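Local structure of uncharacterized protein AF_1548 (Archaeoglobus fulgidus, 1Y88) at residues 168-171 against 172-176; 180-183 against 184-188; 53-57 against 58-62; 26-30 against 31-35; 124-127 against 128-131. The protein is of unknown function but belongs to a restriction-endonuclease-like family, and so may bind and cut DNA. All blocks are in the same frame, centred on the assembly; numbering follows the deposited sequence.

Five local contacts fall into two pairs and a separate surface turn. Interactions 1 and 2 lie in the C-terminal helical part and touch each other: L175 packs on A185, and both reach one sulfate. Interactions 3 and 4 lie in the nuclease-like part, their centres about 10 Å apart, and meet through neighbouring strands 34-37 and 47-56 of one sheet. Interaction 5, the surface turn, touches interaction 4 where I131 packs on L27. Interaction 1 is also superficial; 2, 3 and 4 are partly buried. The chemistry follows the place: a glycine break between helices in 1, a serine-capped helix start holding the sulfate by a backbone N-H in 2, paired strands in 3, a helix end in 4, and a water-bridged turn in 5.

Interaction 1 of 5, residues 168-171 against 172-176; sequences VSAG and EEKLR. With SO4 (sulfate ion), chain I.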
# COMPACT_ATOMS: atom_id res chain seq x y z
N VAL A 168 20.12 1.63 32.47
CA VAL A 168 20.55 1.57 33.88
C VAL A 168 21.20 0.22 34.18
O VAL A 168 22.29 0.15 34.73
CB VAL A 168 19.37 1.91 34.84
CG1 VAL A 168 19.75 1.69 36.30
CG2 VAL A 168 18.92 3.37 34.64
N SER A 169 20.57 -0.87 33.76
CA SER A 169 21.12 -2.18 34.12
C SER A 169 22.29 -2.63 33.19
O SER A 169 23.04 -3.56 33.53
CB SER A 169 20.00 -3.22 34.20
OG SER A 169 19.44 -3.34 32.93
N ALA A 170 22.45 -1.96 32.04
CA ALA A 170 23.59 -2.20 31.16
C ALA A 170 24.85 -1.68 31.85
O ALA A 170 25.85 -2.39 31.93
CB ALA A 170 23.41 -1.51 29.81
N GLY A 171 24.77 -0.45 32.36
CA GLY A 171 25.84 0.15 33.15
C GLY A 171 26.80 0.93 32.28
O GLY A 171 26.97 0.63 31.08
N GLU A 172 27.44 1.94 32.87
CA GLU A 172 28.27 2.85 32.08
C GLU A 172 29.40 2.10 31.41
O GLU A 172 29.78 2.39 30.29
CB GLU A 172 28.71 4.11 32.86
CG GLU A 172 29.84 3.97 33.82
CD GLU A 172 31.21 4.22 33.18
OE1 GLU A 172 32.11 3.41 33.45
OE2 GLU A 172 31.41 5.21 32.44
N GLU A 173 29.87 1.04 32.05
CA GLU A 173 30.91 0.21 31.44
C GLU A 173 30.51 -0.39 30.08
O GLU A 173 31.27 -0.34 29.10
CB GLU A 173 31.35 -0.86 32.42
CG GLU A 173 32.77 -1.32 32.22
CD GLU A 173 33.24 -2.11 33.42
OE1 GLU A 173 33.24 -1.54 34.55
OE2 GLU A 173 33.59 -3.27 33.23
N LYS A 174 29.31 -0.98 30.03
CA LYS A 174 28.78 -1.59 28.80
C LYS A 174 28.43 -0.58 27.69
O LYS A 174 28.56 -0.87 26.48
CB LYS A 174 27.52 -2.38 29.19
CG LYS A 174 26.85 -3.08 28.05
CD LYS A 174 27.59 -4.36 27.73
CE LYS A 174 26.97 -5.02 26.52
NZ LYS A 174 27.06 -4.09 25.37
N LEU A 175 27.96 0.59 28.09
CA LEU A 175 27.63 1.66 27.15
C LEU A 175 28.89 2.14 26.42
O LEU A 175 28.82 2.59 25.28
CB LEU A 175 26.95 2.83 27.87
CG LEU A 175 25.64 2.49 28.60
CD1 LEU A 175 25.10 3.71 29.28
CD2 LEU A 175 24.59 1.90 27.67
N ARG A 176 30.03 2.07 27.10
CA ARG A 176 31.30 2.42 26.46
C ARG A 176 31.69 1.43 25.36
O ARG A 176 32.08 1.85 24.27
CB ARG A 176 32.40 2.60 27.48
CG ARG A 176 32.26 3.86 28.29
CD ARG A 176 33.47 4.08 29.14
NE ARG A 176 34.56 4.73 28.41
CZ ARG A 176 35.78 4.93 28.91
NH1 ARG A 176 36.08 4.51 30.13
NH2 ARG A 176 36.70 5.54 28.17
S SO4 I . 36.19 8.17 25.87
O1 SO4 I . 35.40 8.20 27.10
O2 SO4 I . 35.73 9.23 24.97
O3 SO4 I . 36.05 6.89 25.19
O4 SO4 I . 37.60 8.37 26.21
O HOH W 1 28.31 -2.00 32.76
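With chi1 at -180°, K174 carries its CG to the side opposite its backbone N and beside A170, where K174 CG lies 4.2 Å from A170 CB. L175 turns differently: at chi1 -60° its CG stays next to its own N, which brings L175 CG to 3.4 Å from G171 O and puts L175 CD2 4.2 Å from A170 CB, an apolar contact. Between these groups the chain breaks from one helix into the next. G171 leaves helix 164-170 with a phi of 91°, where any side chain would collide with the A170 carbonyl oxygen, and the same glycine is the N-cap of helix 172-177. L175 N donates to G171 O at 3.1 Å, starting the new helix. A water bridges the break, donating to A170 O at 2.6 Å and accepting from K174 N at 3.1 Å. On another side R176 NH2 makes a weak bond to sulfate O3 at 3.3 Å, with that oxygen in the guanidinium plane at its edge; the ion is probably from the crystallisation liquor. Helix 172-177 rests on helix 182-197, where L175 meets A185 and I189 while R176 lies on A182, and L161 touches both A170 and L175.

Interaction 2 of 5, residues 180-183 against 184-188; sequences LSAK and KAREV. With SO4 (sulfate ion), chain I.
L180 makes the apolar part of this helix start: its CD2 branch lies 3.9 Å from K184 CG, and the same methyl reaches V188 CG2 at 4.1 Å, one helical turn further on. L180 CB also faces A185 CB, and beyond the segment the leucine packs on V152 of helix 150-158. The hydrogen bonds start the helix. S181 is the N-cap: a chi1 of 84° places OG between its backbone N and carbonyl carbon, from where S181 OG accepts from K184 N at 2.9 Å in a nearly straight bond. S181 O takes A185 N at 2.8 Å, and A182 O takes R186 N. A182 N points out of the helix start at a sulfate, with A182 N to sulfate O1 at 2.7 Å. Helix 172-177, a short loop and helix 182-197, with an anion at the N-terminus of the second, are consistent with a helix-hairpin-helix element, a motif that in many proteins holds a DNA phosphate this way. The charged groups lie along the outer side. K183 runs extended and bends only at its end, so that K183 NZ forms a salt bridge with E187 OE2 at 2.8 Å, on the syn side and 32° out of the carboxylate plane. R186 bends at chi3 (-63°) and lays one guanidinium face over K183 CA, with R186 NH2 3.7 Å from K183 CG.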
# COMPACT_ATOMS: atom_id res chain seq x y z
N LEU A 180 29.61 4.61 23.17
CA LEU A 180 29.46 5.91 23.83
C LEU A 180 30.76 6.32 24.49
O LEU A 180 31.47 5.48 25.03
CB LEU A 180 28.32 5.85 24.87
CG LEU A 180 26.88 5.91 24.34
CD1 LEU A 180 26.46 4.64 23.61
CD2 LEU A 180 25.89 6.20 25.47
N SER A 181 31.09 7.61 24.42
CA SER A 181 32.15 8.17 25.25
C SER A 181 31.78 7.98 26.73
O SER A 181 30.60 7.80 27.06
CB SER A 181 32.34 9.66 24.94
OG SER A 181 31.42 10.49 25.64
N ALA A 182 32.78 8.01 27.61
CA ALA A 182 32.54 7.95 29.05
C ALA A 182 31.54 9.01 29.49
O ALA A 182 30.62 8.73 30.28
CB ALA A 182 33.84 8.12 29.80
N LYS A 183 31.72 10.23 28.97
CA LYS A 183 30.88 11.36 29.32
C LYS A 183 29.45 11.13 28.86
O LYS A 183 28.51 11.33 29.62
CB LYS A 183 31.44 12.62 28.66
CG LYS A 183 30.91 13.90 29.25
CD LYS A 183 31.62 15.08 28.62
CE LYS A 183 30.89 16.37 28.94
NZ LYS A 183 29.64 16.47 28.14
N LYS A 184 29.29 10.71 27.61
CA LYS A 184 27.96 10.46 27.07
C LYS A 184 27.27 9.32 27.81
O LYS A 184 26.06 9.41 28.08
CB LYS A 184 28.02 10.19 25.57
CG LYS A 184 26.66 9.98 24.92
CD LYS A 184 25.81 11.24 24.92
CE LYS A 184 24.52 11.01 24.11
NZ LYS A 184 23.81 12.29 23.74
N ALA A 185 28.02 8.28 28.14
CA ALA A 185 27.48 7.16 28.93
C ALA A 185 26.95 7.63 30.29
O ALA A 185 25.83 7.25 30.69
CB ALA A 185 28.51 6.04 29.08
N ARG A 186 27.73 8.44 31.01
CA ARG A 186 27.25 9.01 32.28
C ARG A 186 25.98 9.85 32.09
O ARG A 186 25.06 9.78 32.91
CB ARG A 186 28.31 9.88 32.96
CG ARG A 186 29.56 9.18 33.45
CD ARG A 186 30.42 10.16 34.31
NE ARG A 186 30.90 11.33 33.56
CZ ARG A 186 32.10 11.41 32.96
NH1 ARG A 186 32.94 10.38 33.00
NH2 ARG A 186 32.45 12.52 32.31
N GLU A 187 25.94 10.65 31.03
CA GLU A 187 24.79 11.53 30.78
C GLU A 187 23.54 10.71 30.50
O GLU A 187 22.48 10.98 31.06
CB GLU A 187 25.06 12.50 29.63
CG GLU A 187 25.97 13.67 30.01
CD GLU A 187 26.54 14.43 28.80
OE1 GLU A 187 26.32 14.00 27.64
OE2 GLU A 187 27.19 15.47 29.02
N VAL A 188 23.67 9.68 29.68
CA VAL A 188 22.52 8.85 29.29
C VAL A 188 21.97 8.06 30.48
O VAL A 188 20.75 7.98 30.66
CB VAL A 188 22.85 7.94 28.09
CG1 VAL A 188 21.72 6.94 27.85
CG2 VAL A 188 23.06 8.80 26.84
S SO4 I . 36.19 8.17 25.87
O1 SO4 I . 35.40 8.20 27.10
O2 SO4 I . 35.73 9.23 24.97
O3 SO4 I . 36.05 6.89 25.19
O4 SO4 I . 37.60 8.37 26.21

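Interaction 3 of 5, residues 53-57 against 58-62; sequences VAERD and GERYM. With SO4 (sulfate ion), chain H.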
# COMPACT_ATOMS: atom_id res chain seq x y z
N VAL A 53 8.92 -12.20 14.34
CA VAL A 53 8.37 -13.53 14.35
C VAL A 53 8.24 -13.91 15.83
O VAL A 53 9.25 -13.95 16.53
CB VAL A 53 9.30 -14.53 13.64
CG1 VAL A 53 8.86 -15.97 13.90
CG2 VAL A 53 9.41 -14.22 12.10
N ALA A 54 7.03 -14.19 16.29
CA ALA A 54 6.79 -14.49 17.71
C ALA A 54 6.08 -15.81 17.86
O ALA A 54 5.09 -16.08 17.18
CB ALA A 54 5.98 -13.38 18.35
N GLU A 55 6.58 -16.65 18.76
CA GLU A 55 5.98 -17.95 18.97
C GLU A 55 5.69 -18.19 20.45
O GLU A 55 6.51 -17.87 21.31
CB GLU A 55 6.85 -19.07 18.40
CG GLU A 55 6.30 -20.48 18.79
CD GLU A 55 6.54 -21.57 17.75
OE1 GLU A 55 7.66 -21.63 17.20
OE2 GLU A 55 5.59 -22.37 17.51
N ARG A 56 4.51 -18.70 20.75
CA ARG A 56 4.31 -19.33 22.04
C ARG A 56 3.25 -20.40 22.07
O ARG A 56 2.17 -20.27 21.45
CB ARG A 56 4.17 -18.36 23.19
CG ARG A 56 2.93 -17.65 23.26
CD ARG A 56 2.54 -17.36 24.72
NE ARG A 56 1.13 -17.04 24.63
CZ ARG A 56 0.51 -15.98 25.13
NH1 ARG A 56 1.13 -15.10 25.90
NH2 ARG A 56 -0.79 -15.87 24.90
N ASP A 57 3.62 -21.47 22.77
CA ASP A 57 2.82 -22.69 22.87
C ASP A 57 2.25 -23.16 21.54
O ASP A 57 1.05 -23.47 21.43
CB ASP A 57 1.70 -22.55 23.90
CG ASP A 57 1.20 -23.91 24.38
OD1 ASP A 57 1.88 -24.95 24.11
OD2 ASP A 57 0.13 -23.95 24.99
N GLY A 58 3.12 -23.22 20.56
CA GLY A 58 2.79 -23.81 19.28
C GLY A 58 2.01 -22.91 18.35
O GLY A 58 1.50 -23.39 17.35
N GLU A 59 1.87 -21.64 18.71
CA GLU A 59 1.28 -20.66 17.78
C GLU A 59 2.41 -19.79 17.30
O GLU A 59 3.26 -19.43 18.12
CB GLU A 59 0.25 -19.77 18.46
CG GLU A 59 -0.80 -20.47 19.29
CD GLU A 59 -1.92 -21.02 18.47
OE1 GLU A 59 -1.66 -21.55 17.37
OE2 GLU A 59 -3.07 -20.93 18.93
N ARG A 60 2.45 -19.45 16.00
CA ARG A 60 3.54 -18.63 15.47
C ARG A 60 2.96 -17.47 14.66
O ARG A 60 2.19 -17.71 13.72
CB ARG A 60 4.45 -19.50 14.56
CG ARG A 60 5.73 -18.80 14.07
CD ARG A 60 6.75 -19.91 13.76
NE ARG A 60 8.09 -19.41 13.55
CZ ARG A 60 8.77 -19.51 12.39
NH1 ARG A 60 8.20 -20.10 11.33
NH2 ARG A 60 10.00 -19.02 12.30
N TYR A 61 3.33 -16.25 15.03
CA TYR A 61 2.75 -15.04 14.43
C TYR A 61 3.72 -14.32 13.51
O TYR A 61 4.92 -14.22 13.81
CB TYR A 61 2.24 -14.10 15.54
CG TYR A 61 1.20 -14.80 16.41
CD1 TYR A 61 -0.11 -14.95 15.97
CD2 TYR A 61 1.55 -15.39 17.62
CE1 TYR A 61 -1.08 -15.62 16.74
CE2 TYR A 61 0.57 -16.09 18.41
CZ TYR A 61 -0.73 -16.18 17.97
OH TYR A 61 -1.71 -16.86 18.69
N MET A 62 3.20 -13.83 12.39
CA MET A 62 3.93 -12.95 11.49
C MET A 62 3.57 -11.52 11.84
O MET A 62 2.47 -11.04 11.49
CB MET A 62 3.54 -13.23 10.00
CG MET A 62 4.35 -12.44 8.94
SD MET A 62 3.44 -12.16 7.31
CE MET A 62 2.52 -10.74 7.89
S SO4 H . -1.17 -12.79 27.14
O1 SO4 H . -1.41 -11.49 27.74
O2 SO4 H . -2.36 -13.26 26.43
O3 SO4 H . -0.83 -13.74 28.19
O4 SO4 H . -0.05 -12.69 26.21
O HOH W 2 9.47 -19.15 15.68
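E55 and R60 sit opposite each other as a non-hydrogen-bonded pair, and their charged ends meet through water: R60 NE donates to it at 2.6 Å, while the water donates only weakly to E55 OE1. Between the charged groups themselves there is only proximity, E55 OE1 lying 4.3 Å from R60 NE and well out of the guanidinium plane, beyond a salt bridge. With CG opposite the backbone N (chi1 172°), the glutamate runs over the other strand, E55 CG being 3.3 Å from E59 O. R60 stays extended as far as NE and lies against V53, with R60 NE 3.5 Å from V53 CG1. Shortening E55 to an alanine is likely to leave the bridging water without this acceptor and the R60 charge without its acidic neighbour, close to K36 NZ. These side chains ride on a beta hairpin closed by a type I' turn from R56 to E59, in which D57 and G58 both have positive phi. E59 N donates to R56 O at 3.1 Å from 60° above the carbonyl plane, and further along Y61 N donates to A54 O at 2.8 Å. In restriction-endonuclease-like folds such a hairpin belongs to the central sheet. On the face of A54 and Y61, the Y61 ring meets W98 edge-to-face. There too R56 reaches outward, R56 NH1 bonding sulfate O4 at 2.7 Å as well as H31 O.

Interaction 4 of 5, residues 26-30 against 31-35; sequences RLLEE and HGFET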
# COMPACT_ATOMS: atom_id res chain seq x y z
N ARG A 26 10.27 -7.23 22.63
CA ARG A 26 10.50 -7.20 24.08
C ARG A 26 9.17 -7.28 24.87
O ARG A 26 9.05 -8.05 25.83
CB ARG A 26 11.28 -5.95 24.41
CG ARG A 26 11.61 -5.87 25.84
CD ARG A 26 12.77 -6.83 26.21
NE ARG A 26 13.04 -6.50 27.59
CZ ARG A 26 13.85 -5.51 27.94
NH1 ARG A 26 14.51 -4.85 27.01
NH2 ARG A 26 14.00 -5.22 29.23
N LEU A 27 8.16 -6.52 24.44
CA LEU A 27 6.84 -6.59 25.07
C LEU A 27 6.26 -8.00 24.96
O LEU A 27 5.65 -8.49 25.91
CB LEU A 27 5.88 -5.56 24.47
CG LEU A 27 6.23 -4.08 24.65
CD1 LEU A 27 5.25 -3.19 23.85
CD2 LEU A 27 6.16 -3.74 26.16
N LEU A 28 6.45 -8.67 23.83
CA LEU A 28 5.92 -10.02 23.72
C LEU A 28 6.73 -11.03 24.56
O LEU A 28 6.16 -11.95 25.15
CB LEU A 28 5.81 -10.46 22.25
CG LEU A 28 4.81 -9.64 21.42
CD1 LEU A 28 4.92 -10.03 19.97
CD2 LEU A 28 3.35 -9.72 21.89
N GLU A 29 8.04 -10.83 24.62
CA GLU A 29 8.88 -11.68 25.46
C GLU A 29 8.43 -11.62 26.94
O GLU A 29 8.48 -12.62 27.67
CB GLU A 29 10.34 -11.28 25.33
CG GLU A 29 11.00 -11.78 24.05
CD GLU A 29 12.37 -11.21 23.83
OE1 GLU A 29 12.59 -10.03 24.16
OE2 GLU A 29 13.23 -11.93 23.30
N GLU A 30 7.95 -10.45 27.35
CA GLU A 30 7.42 -10.26 28.71
C GLU A 30 6.14 -11.05 28.93
O GLU A 30 5.73 -11.28 30.09
CB GLU A 30 7.20 -8.77 29.00
CG GLU A 30 8.51 -7.98 29.12
CD GLU A 30 8.33 -6.47 29.11
OE1 GLU A 30 7.24 -5.96 28.75
OE2 GLU A 30 9.30 -5.76 29.48
N HIS A 31 5.51 -11.47 27.83
CA HIS A 31 4.26 -12.21 27.92
C HIS A 31 4.41 -13.66 27.46
O HIS A 31 3.42 -14.31 27.08
CB HIS A 31 3.18 -11.48 27.13
CG HIS A 31 2.70 -10.24 27.83
ND1 HIS A 31 3.37 -9.04 27.75
CD2 HIS A 31 1.66 -10.04 28.66
CE1 HIS A 31 2.74 -8.14 28.49
NE2 HIS A 31 1.69 -8.72 29.05
N GLY A 32 5.65 -14.14 27.50
CA GLY A 32 5.96 -15.54 27.29
C GLY A 32 6.25 -15.98 25.86
O GLY A 32 6.36 -17.18 25.61
N PHE A 33 6.36 -15.03 24.92
CA PHE A 33 6.74 -15.35 23.54
C PHE A 33 8.23 -15.46 23.31
O PHE A 33 9.01 -14.72 23.90
CB PHE A 33 6.22 -14.27 22.58
CG PHE A 33 4.72 -14.25 22.44
CD1 PHE A 33 3.91 -13.58 23.36
CD2 PHE A 33 4.11 -14.89 21.36
CE1 PHE A 33 2.51 -13.53 23.23
CE2 PHE A 33 2.71 -14.85 21.20
CZ PHE A 33 1.91 -14.17 22.14
N GLU A 34 8.61 -16.38 22.43
CA GLU A 34 9.96 -16.40 21.90
C GLU A 34 9.94 -15.58 20.64
O GLU A 34 9.02 -15.74 19.83
CB GLU A 34 10.42 -17.84 21.63
CG GLU A 34 10.38 -18.71 22.92
CD GLU A 34 11.20 -19.99 22.82
OE1 GLU A 34 11.43 -20.50 21.68
OE2 GLU A 34 11.62 -20.49 23.91
N THR A 35 10.92 -14.70 20.46
CA THR A 35 10.88 -13.72 19.35
C THR A 35 12.17 -13.69 18.52
O THR A 35 13.24 -14.00 19.03
CB THR A 35 10.53 -12.28 19.84
OG1 THR A 35 11.54 -11.81 20.77
CG2 THR A 35 9.17 -12.22 20.53
O HOH W 3 12.92 -14.54 22.51
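L28 O receives two backbone donors from opposite faces of its carbonyl plane: H31 N at 2.8 Å and F33 N at 3.1 Å from L28 O, both out of that plane rather than on a lone pair. The carbonyl one residue earlier is gripped by a side chain. H31, turned with CG beside its own backbone N (chi1 -74°), brings H31 ND1 to 3.0 Å from L27 O, with an angle of 171° at the hydrogen and the oxygen 6° from the ring plane; ND1 is therefore the protonated nitrogen in this bond. Replacing H31 by a leucine would probably leave L27 O without this donor at the helix end. Together the backbone bonds form a Schellman motif: F33 N reaches back to L28 O, G32 N reaches E29 O at 3.2 Å, and G32, with positive phi, is the C-prime residue that stops helix 17-29 and turns the chain into strand 34-37. The F33 ring presents its edge to the L28 carbonyl, F33 CD1 being 3.3 Å from L28 O, while L28 CB lies over the ring near F33 CD1, an apolar contact at 3.8 Å. L28 and F33 both continue onto A54 and W98 of the sheet. Nearer solvent, E29 CG and its carboxylate lie beside T35, and a water ties them, donating to E29 OE2 at 2.7 Å and accepting from T35 N at 2.9 Å.

Interaction 5 of 5, residues 124-127 against 128-131; sequences SYPE and KEGI
The backbone from P126 to E129 doubles back in a turn that fits type II, with psi of E127 at 132° and phi and psi of K128 at 75° and -7°, closed by E129 N donating to P126 O at 3.0 Å from above the carbonyl plane. It lies at the surface in the loop between strand 119-121 and helix 131-136, and a cis peptide bond before P126 bends the chain into it. A water beside the turn links its start to the following residue: it donates to P126 O at 3.0 Å and accepts from G130 N at 2.8 Å, joining two atoms whose direct geometry is poor for a bond. Among side chains, P126 and E129 carry the contact. The glutamate keeps CG beside its own backbone N and extends from there past the proline ring at a slant; E129 CB lies 3.8 Å from P126 CD, and one carboxylate oxygen, E129 OE1, comes to 3.2 Å from P126 CG. K128 has positive phi although it is not glycine, which crowds K128 CB to 2.9 Å from E127 O. Y125 points away from the turn, its ring making a cation-pi contact with K110 and packing on L120 and F105. The two arms of the loop close at G130, the N-cap of helix 131-136: a CB on it would clash with S124 CA and Y125 N. Lacking one, it comes near enough for a CA-H...O contact, G130 CA to Y125 O at 3.5 Å.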
# COMPACT_ATOMS: atom_id res chain seq x y z
N SER A 124 -4.15 1.89 21.84
CA SER A 124 -5.24 1.73 22.80
C SER A 124 -6.28 0.69 22.36
O SER A 124 -7.45 0.73 22.78
CB SER A 124 -5.87 3.11 23.07
OG SER A 124 -6.28 3.73 21.85
N TYR A 125 -5.83 -0.30 21.60
CA TYR A 125 -6.70 -1.32 20.99
C TYR A 125 -5.91 -2.63 20.92
O TYR A 125 -4.70 -2.57 20.70
CB TYR A 125 -7.10 -0.86 19.57
CG TYR A 125 -8.05 -1.82 18.88
CD1 TYR A 125 -9.43 -1.81 19.17
CD2 TYR A 125 -7.58 -2.73 17.92
CE1 TYR A 125 -10.31 -2.69 18.52
CE2 TYR A 125 -8.45 -3.60 17.26
CZ TYR A 125 -9.82 -3.58 17.56
OH TYR A 125 -10.68 -4.47 16.91
N PRO A 126 -6.55 -3.78 21.24
CA PRO A 126 -7.93 -3.90 21.69
C PRO A 126 -8.03 -3.37 23.12
O PRO A 126 -7.02 -3.07 23.74
CB PRO A 126 -8.21 -5.39 21.69
CG PRO A 126 -6.95 -6.09 21.37
CD PRO A 126 -5.85 -5.08 21.25
N GLU A 127 -9.26 -3.28 23.62
CA GLU A 127 -9.53 -2.92 24.99
C GLU A 127 -8.60 -3.76 25.87
O GLU A 127 -8.47 -4.98 25.71
CB GLU A 127 -11.01 -3.24 25.31
CG GLU A 127 -12.08 -2.78 24.22
CD GLU A 127 -11.63 -2.86 22.71
OE1 GLU A 127 -11.43 -3.98 22.16
OE2 GLU A 127 -11.52 -1.77 22.08
N LYS A 128 -7.93 -3.09 26.81
CA LYS A 128 -7.09 -3.76 27.82
C LYS A 128 -5.74 -4.29 27.32
O LYS A 128 -4.94 -4.74 28.13
CB LYS A 128 -7.84 -4.93 28.53
CG LYS A 128 -9.26 -4.64 29.01
CD LYS A 128 -9.81 -5.91 29.65
CE LYS A 128 -11.11 -5.68 30.38
NZ LYS A 128 -12.08 -4.91 29.56
N GLU A 129 -5.49 -4.23 26.01
CA GLU A 129 -4.31 -4.90 25.45
C GLU A 129 -3.48 -4.02 24.51
O GLU A 129 -2.62 -4.51 23.78
CB GLU A 129 -4.72 -6.21 24.73
CG GLU A 129 -5.44 -7.24 25.63
CD GLU A 129 -6.10 -8.41 24.85
OE1 GLU A 129 -6.39 -8.26 23.64
OE2 GLU A 129 -6.34 -9.49 25.46
N GLY A 130 -3.70 -2.72 24.55
CA GLY A 130 -3.01 -1.81 23.65
C GLY A 130 -1.56 -1.64 24.09
O GLY A 130 -1.20 -2.03 25.20
N ILE A 131 -0.74 -1.05 23.22
CA ILE A 131 0.68 -0.81 23.55
C ILE A 131 0.77 0.05 24.83
O ILE A 131 1.67 -0.16 25.67
CB ILE A 131 1.44 -0.14 22.40
CG1 ILE A 131 1.46 -1.06 21.15
CG2 ILE A 131 2.89 0.21 22.82
CD1 ILE A 131 2.15 -0.43 19.95
O HOH W 4 -5.65 -0.83 25.20